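PDB 1TZ7: 4-alpha-glucanotransferase from Aquifex aeolicus, which belongs to the amylomaltase family, whose members are built around a parallel eight-stranded TIM-type barrel carrying long inserted loops and helices. Local coordinates for residues S76-N81 with S402-P407; A467-P472 with G477-R482. One frame throughout, in Å; residues are numbered along the deposited sequence.

In the fold
From the N terminus the chain lays down barrel strands 23-27 and 60-62, then enters the long loop holding residues 76-81. Interaction 1 joins that loop to residues 402-407, which follow barrel strand 397-400, so it closes a very large loop of 320 residues containing the five intervening barrel strands. The eighth barrel strand, 452-456, and helix 457-460 come next, and interaction 2 then folds residues 467-472 back on 477-482 within a single loop. The two closures are in series, neither nested nor crossed. They touch in space: D405 receives bonds from R468 and N470, and W479 packs on S76, so the last barrel loop lies against both halves of interaction 1.

Interaction 1: residues S76-N81 with S402-P407; sequences SPYSSN and STHDLP
The mouth of the barrel is where Y78 and H404 meet, their side chains arriving from opposite directions. Y78 OH lies 2.7 Å from H404 NE2. A hydrogen bond ties the hydroxyl to D226 OD1, so it has an imidazole nitrogen and a carboxylate oxygen close by. The two rings meet at their margins without stacking, with centroids 5.5 Å apart and planes inclined by 23°. In this eight-stranded TIM-type barrel, the segments belong to loops that follow strands 60-62 and 397-400; the C-terminal ends of such strands carry the active site in other barrels of this type. The Y78 and H404 side chains both touch R304 of strand 302-305. The backbone around Y78 is shaped by a type I turn and by an ST turn in which Y78 N donates to S76 OG at 3.2 Å; the same OG lies in plane at the edge of the tyrosine ring. H404 stands at the second position of another type I turn, closed by L406 N to T403 O at 3.1 Å. Its chi1 of 65° sets CG where N and C flank it, carrying the imidazole toward Y78, while D405 CG lies above one ring face, near its margin.

Interaction 2: residues A467-P472 with G477-R482; sequences ARMNYP and GNWRWR
M469 and W479 are joined through their backbones: W479 N donates to M469 O at 2.8 Å, almost straight at 175°. Two residues beyond M469, Y471 N is taken up by the side chain of N478, whose OD1 accepts it at 2.9 Å, the donor standing 55° out of the amide plane. The N470 amide between these bonds looks elsewhere: its ND2 is hydrogen-bonded to D405 OD1, whereas its OD1 comes within 3.0 Å of N478 CG without bonding to that amide, the two planes being steeply inclined. N478 ND2 has its own hydrogen bond, to a residue adjoining the segments. With CG anti to the backbone N (chi1 179°), N470 lies along W479, its amide stacked nearly parallel on the indole and its CB over the six-membered ring, 3.7 Å from the centroid, in a CH-pi contact. The two runs of chain pass in nearly opposite directions, forming a hairpin-like excursion without regular strands in the loop after the eighth barrel strand, 452-456, and helix 457-460. R468 reaches back along its own segment: NE donates to N470 O at 2.9 Å, NH2 to D405 O, and the guanidinium packs over a face of the Y471 ring. Further back, A467 CB rests on a face of W481, 3.4 Å from NE1, while A467 O is bonded by Q458 NE2. The M469 chain, bent at chi2, brings SD to 4.1 Å from W481 CB. Residues beyond the two segments satisfy W479 O (Y117 OH), W481 O (S32 OG) and R480 (salt bridge with E118).

Interaction 1: residues S76-N81 with S402-P407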
loop_
_atom_site.group_PDB
_atom_site.type_symbol
_atom_site.label_atom_id
_atom_site.label_comp_id
_atom_site.label_asym_id
_atom_site.label_seq_id
_atom_site.Cartn_x
_atom_site.Cartn_y
_atom_site.Cartn_z
ATOM N N SER A 76 -6.353 8.177 -1.571
ATOM C CA SER A 76 -5.060 7.521 -1.777
ATOM C C SER A 76 -4.665 6.725 -0.538
ATOM O O SER A 76 -4.704 7.244 0.575
ATOM C CB SER A 76 -3.978 8.554 -2.094
ATOM O OG SER A 76 -2.703 7.934 -2.226
ATOM N N PRO A 77 -4.283 5.459 -0.735
ATOM C CA PRO A 77 -3.740 4.634 0.346
ATOM C C PRO A 77 -2.426 5.175 0.917
ATOM O O PRO A 77 -2.014 4.759 2.000
ATOM C CB PRO A 77 -3.495 3.277 -0.338
ATOM C CG PRO A 77 -4.318 3.305 -1.563
ATOM C CD PRO A 77 -4.361 4.716 -2.003
ATOM N N TYR A 78 -1.778 6.082 0.185
ATOM C CA TYR A 78 -0.442 6.556 0.547
ATOM C C TYR A 78 -0.488 7.918 1.241
ATOM O O TYR A 78 0.552 8.498 1.541
ATOM C CB TYR A 78 0.447 6.639 -0.698
ATOM C CG TYR A 78 0.662 5.308 -1.380
ATOM C CD1 TYR A 78 1.729 4.486 -1.027
ATOM C CD2 TYR A 78 -0.204 4.868 -2.375
ATOM C CE1 TYR A 78 1.928 3.254 -1.652
ATOM C CE2 TYR A 78 -0.014 3.638 -3.005
ATOM C CZ TYR A 78 1.051 2.841 -2.641
ATOM O OH TYR A 78 1.241 1.633 -3.263
ATOM N N SER A 79 -1.698 8.418 1.496
ATOM C CA SER A 79 -1.875 9.674 2.233
ATOM C C SER A 79 -2.965 9.523 3.298
ATOM O O SER A 79 -4.126 9.888 3.079
ATOM C CB SER A 79 -2.225 10.812 1.274
ATOM O OG SER A 79 -2.046 12.068 1.894
ATOM N N SER A 80 -2.573 8.987 4.450
ATOM C CA SER A 80 -3.516 8.539 5.468
ATOM C C SER A 80 -3.264 9.276 6.776
ATOM O O SER A 80 -2.165 9.765 7.019
ATOM C CB SER A 80 -3.359 7.024 5.693
ATOM O OG SER A 80 -4.237 6.558 6.700
ATOM N N ASN A 81 -4.283 9.345 7.623
ATOM C CA ASN A 81 -4.110 9.897 8.961
ATOM C C ASN A 81 -3.501 8.882 9.965
ATOM O O ASN A 81 -3.432 9.154 11.154
ATOM C CB ASN A 81 -5.444 10.472 9.503
ATOM C CG ASN A 81 -6.578 9.437 9.532
ATOM O OD1 ASN A 81 -6.340 8.235 9.603
ATOM N ND2 ASN A 81 -7.819 9.922 9.483
ATOM N N SER A 402 3.082 -4.833 -14.810
ATOM C CA SER A 402 2.893 -3.411 -14.577
ATOM C C SER A 402 2.483 -3.187 -13.122
ATOM O O SER A 402 2.289 -4.148 -12.366
ATOM C CB SER A 402 1.832 -2.845 -15.536
ATOM O OG SER A 402 0.591 -3.500 -15.375
ATOM N N THR A 403 2.370 -1.928 -12.722
ATOM C CA THR A 403 1.992 -1.597 -11.346
ATOM C C THR A 403 0.801 -0.673 -11.313
ATOM O O THR A 403 0.310 -0.226 -12.347
ATOM C CB THR A 403 3.173 -0.933 -10.590
ATOM O OG1 THR A 403 3.409 0.388 -11.105
ATOM C CG2 THR A 403 4.491 -1.681 -10.841
ATOM N N HIS A 404 0.351 -0.380 -10.109
ATOM C CA HIS A 404 -0.810 0.444 -9.901
ATOM C C HIS A 404 -0.586 1.928 -10.279
ATOM O O HIS A 404 -1.541 2.678 -10.432
ATOM C CB HIS A 404 -1.238 0.338 -8.466
ATOM C CG HIS A 404 -0.244 0.884 -7.486
ATOM N ND1 HIS A 404 1.059 0.467 -7.392
ATOM C CD2 HIS A 404 -0.392 1.809 -6.559
ATOM C CE1 HIS A 404 1.656 1.148 -6.425
ATOM N NE2 HIS A 404 0.797 1.958 -5.911
ATOM N N ASP A 405 0.674 2.331 -10.423
ATOM C CA ASP A 405 1.005 3.702 -10.864
ATOM C C ASP A 405 1.054 3.809 -12.396
ATOM O O ASP A 405 1.293 4.876 -12.937
ATOM C CB ASP A 405 2.351 4.135 -10.284
ATOM C CG ASP A 405 2.284 4.401 -8.802
ATOM O OD1 ASP A 405 1.297 5.028 -8.351
ATOM O OD2 ASP A 405 3.169 4.023 -8.012
ATOM N N LEU A 406 0.829 2.693 -13.074
ATOM C CA LEU A 406 1.033 2.606 -14.512
ATOM C C LEU A 406 -0.255 2.205 -15.184
ATOM O O LEU A 406 -1.126 1.605 -14.558
ATOM C CB LEU A 406 2.104 1.559 -14.823
ATOM C CG LEU A 406 3.564 2.020 -14.914
ATOM C CD1 LEU A 406 3.869 3.147 -13.946
ATOM C CD2 LEU A 406 4.486 0.840 -14.664
ATOM N N PRO A 407 -0.378 2.508 -16.469
ATOM C CA PRO A 407 -1.439 1.914 -17.275
ATOM C C PRO A 407 -1.220 0.412 -17.369
ATOM O O PRO A 407 -0.070 -0.023 -17.394
ATOM C CB PRO A 407 -1.279 2.593 -18.653
ATOM C CG PRO A 407 0.066 3.239 -18.648
ATOM C CD PRO A 407 0.493 3.406 -17.244
#

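Interaction 2: residues A467-P472 with G477-R482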
loop_
_atom_site.group_PDB
_atom_site.type_symbol
_atom_site.label_atom_id
_atom_site.label_comp_id
_atom_site.label_asym_id
_atom_site.label_seq_id
_atom_site.Cartn_x
_atom_site.Cartn_y
_atom_site.Cartn_z
ATOM N N ALA A 467 -8.889 0.836 -16.963
ATOM C CA ALA A 467 -8.737 0.074 -15.715
ATOM C C ALA A 467 -7.476 0.488 -14.937
ATOM O O ALA A 467 -7.059 -0.201 -14.013
ATOM C CB ALA A 467 -8.702 -1.417 -16.015
ATOM N N ARG A 468 -6.881 1.613 -15.317
ATOM C CA ARG A 468 -5.713 2.134 -14.610
ATOM C C ARG A 468 -6.081 2.505 -13.165
ATOM O O ARG A 468 -7.050 3.220 -12.925
ATOM C CB ARG A 468 -5.160 3.359 -15.335
ATOM C CG ARG A 468 -3.846 3.857 -14.780
ATOM C CD ARG A 468 -3.182 4.946 -15.631
ATOM N NE ARG A 468 -1.934 5.404 -15.032
ATOM C CZ ARG A 468 -1.045 6.170 -15.644
ATOM N NH1 ARG A 468 -1.254 6.578 -16.888
ATOM N NH2 ARG A 468 0.062 6.530 -15.010
ATOM N N MET A 469 -5.302 2.016 -12.217
ATOM C CA MET A 469 -5.583 2.240 -10.810
ATOM C C MET A 469 -5.250 3.680 -10.414
ATOM O O MET A 469 -6.084 4.380 -9.852
ATOM C CB MET A 469 -4.787 1.255 -9.943
ATOM C CG MET A 469 -5.229 1.208 -8.488
ATOM S SD MET A 469 -6.984 0.747 -8.284
ATOM C CE MET A 469 -6.947 0.049 -6.613
ATOM N N ASN A 470 -4.030 4.121 -10.718
ATOM C CA ASN A 470 -3.582 5.474 -10.332
ATOM C C ASN A 470 -2.773 6.168 -11.419
ATOM O O ASN A 470 -1.963 5.541 -12.110
ATOM C CB ASN A 470 -2.761 5.422 -9.039
ATOM C CG ASN A 470 -2.255 6.801 -8.607
ATOM O OD1 ASN A 470 -3.036 7.728 -8.421
ATOM N ND2 ASN A 470 -0.938 6.929 -8.447
ATOM N N TYR A 471 -3.002 7.476 -11.551
ATOM C CA TYR A 471 -2.254 8.330 -12.459
ATOM C C TYR A 471 -1.477 9.365 -11.627
ATOM O O TYR A 471 -2.043 10.362 -11.194
ATOM C CB TYR A 471 -3.234 9.047 -13.412
ATOM C CG TYR A 471 -2.626 9.518 -14.728
ATOM C CD1 TYR A 471 -1.458 10.286 -14.750
ATOM C CD2 TYR A 471 -3.233 9.209 -15.947
ATOM C CE1 TYR A 471 -0.904 10.724 -15.956
ATOM C CE2 TYR A 471 -2.688 9.642 -17.157
ATOM C CZ TYR A 471 -1.525 10.398 -17.155
ATOM O OH TYR A 471 -0.982 10.829 -18.347
ATOM N N PRO A 472 -0.188 9.115 -11.395
ATOM C CA PRO A 472 0.628 10.006 -10.558
ATOM C C PRO A 472 0.619 11.442 -11.068
ATOM O O PRO A 472 0.657 11.666 -12.283
ATOM C CB PRO A 472 2.040 9.403 -10.669
ATOM C CG PRO A 472 1.829 7.997 -11.062
ATOM C CD PRO A 472 0.589 7.973 -11.904
ATOM N N GLY A 477 -9.715 10.933 -8.927
ATOM C CA GLY A 477 -10.161 9.968 -9.929
ATOM C C GLY A 477 -9.524 8.597 -9.758
ATOM O O GLY A 477 -9.884 7.643 -10.451
ATOM N N ASN A 478 -8.583 8.497 -8.829
ATOM C CA ASN A 478 -7.738 7.317 -8.716
ATOM C C ASN A 478 -8.272 6.310 -7.707
ATOM O O ASN A 478 -9.164 6.622 -6.913
ATOM C CB ASN A 478 -6.323 7.730 -8.333
ATOM C CG ASN A 478 -5.737 8.738 -9.291
ATOM O OD1 ASN A 478 -5.550 8.452 -10.470
ATOM N ND2 ASN A 478 -5.449 9.936 -8.789
ATOM N N TRP A 479 -7.712 5.096 -7.751
ATOM C CA TRP A 479 -7.955 4.063 -6.737
ATOM C C TRP A 479 -9.367 3.509 -6.808
ATOM O O TRP A 479 -9.860 2.917 -5.842
ATOM C CB TRP A 479 -7.670 4.605 -5.329
ATOM C CG TRP A 479 -6.460 5.473 -5.266
ATOM C CD1 TRP A 479 -6.430 6.821 -5.093
ATOM C CD2 TRP A 479 -5.102 5.054 -5.382
ATOM N NE1 TRP A 479 -5.131 7.272 -5.091
ATOM C CE2 TRP A 479 -4.295 6.207 -5.271
ATOM C CE3 TRP A 479 -4.474 3.816 -5.572
ATOM C CZ2 TRP A 479 -2.901 6.160 -5.338
ATOM C CZ3 TRP A 479 -3.090 3.771 -5.637
ATOM C CH2 TRP A 479 -2.320 4.938 -5.520
ATOM N N ARG A 480 -10.012 3.682 -7.955
ATOM C CA ARG A 480 -11.415 3.368 -8.084
ATOM C C ARG A 480 -11.671 2.037 -8.823
ATOM O O ARG A 480 -12.758 1.483 -8.725
ATOM C CB ARG A 480 -12.151 4.520 -8.786
ATOM C CG ARG A 480 -11.993 5.893 -8.054
ATOM C CD ARG A 480 -13.068 6.930 -8.391
ATOM N NE ARG A 480 -14.160 6.854 -7.500
ATOM C CZ ARG A 480 -14.608 7.782 -6.644
ATOM N NH1 ARG A 480 -15.680 7.470 -5.983
ATOM N NH2 ARG A 480 -13.989 8.943 -6.378
ATOM N N TRP A 481 -10.677 1.530 -9.555
ATOM C CA TRP A 481 -10.914 0.357 -10.409
ATOM C C TRP A 481 -11.293 -0.858 -9.590
ATOM O O TRP A 481 -10.679 -1.144 -8.568
ATOM C CB TRP A 481 -9.698 0.008 -11.262
ATOM C CG TRP A 481 -9.940 -1.254 -12.062
ATOM C CD1 TRP A 481 -10.714 -1.379 -13.183
ATOM C CD2 TRP A 481 -9.443 -2.566 -11.775
ATOM N NE1 TRP A 481 -10.714 -2.685 -13.619
ATOM C CE2 TRP A 481 -9.940 -3.434 -12.773
ATOM C CE3 TRP A 481 -8.613 -3.102 -10.776
ATOM C CZ2 TRP A 481 -9.637 -4.797 -12.802
ATOM C CZ3 TRP A 481 -8.318 -4.453 -10.811
ATOM C CH2 TRP A 481 -8.831 -5.284 -11.816
ATOM N N ARG A 482 -12.303 -1.584 -10.059
ATOM C CA ARG A 482 -12.682 -2.862 -9.465
ATOM C C ARG A 482 -12.879 -3.916 -10.539
ATOM O O ARG A 482 -13.235 -3.602 -11.682
ATOM C CB ARG A 482 -13.980 -2.713 -8.661
ATOM C CG ARG A 482 -13.899 -1.723 -7.516
ATOM C CD ARG A 482 -14.740 -2.111 -6.307
ATOM N NE ARG A 482 -16.172 -2.079 -6.596
ATOM C CZ ARG A 482 -17.074 -2.882 -6.033
ATOM N NH1 ARG A 482 -18.348 -2.771 -6.363
ATOM N NH2 ARG A 482 -16.702 -3.799 -5.141
#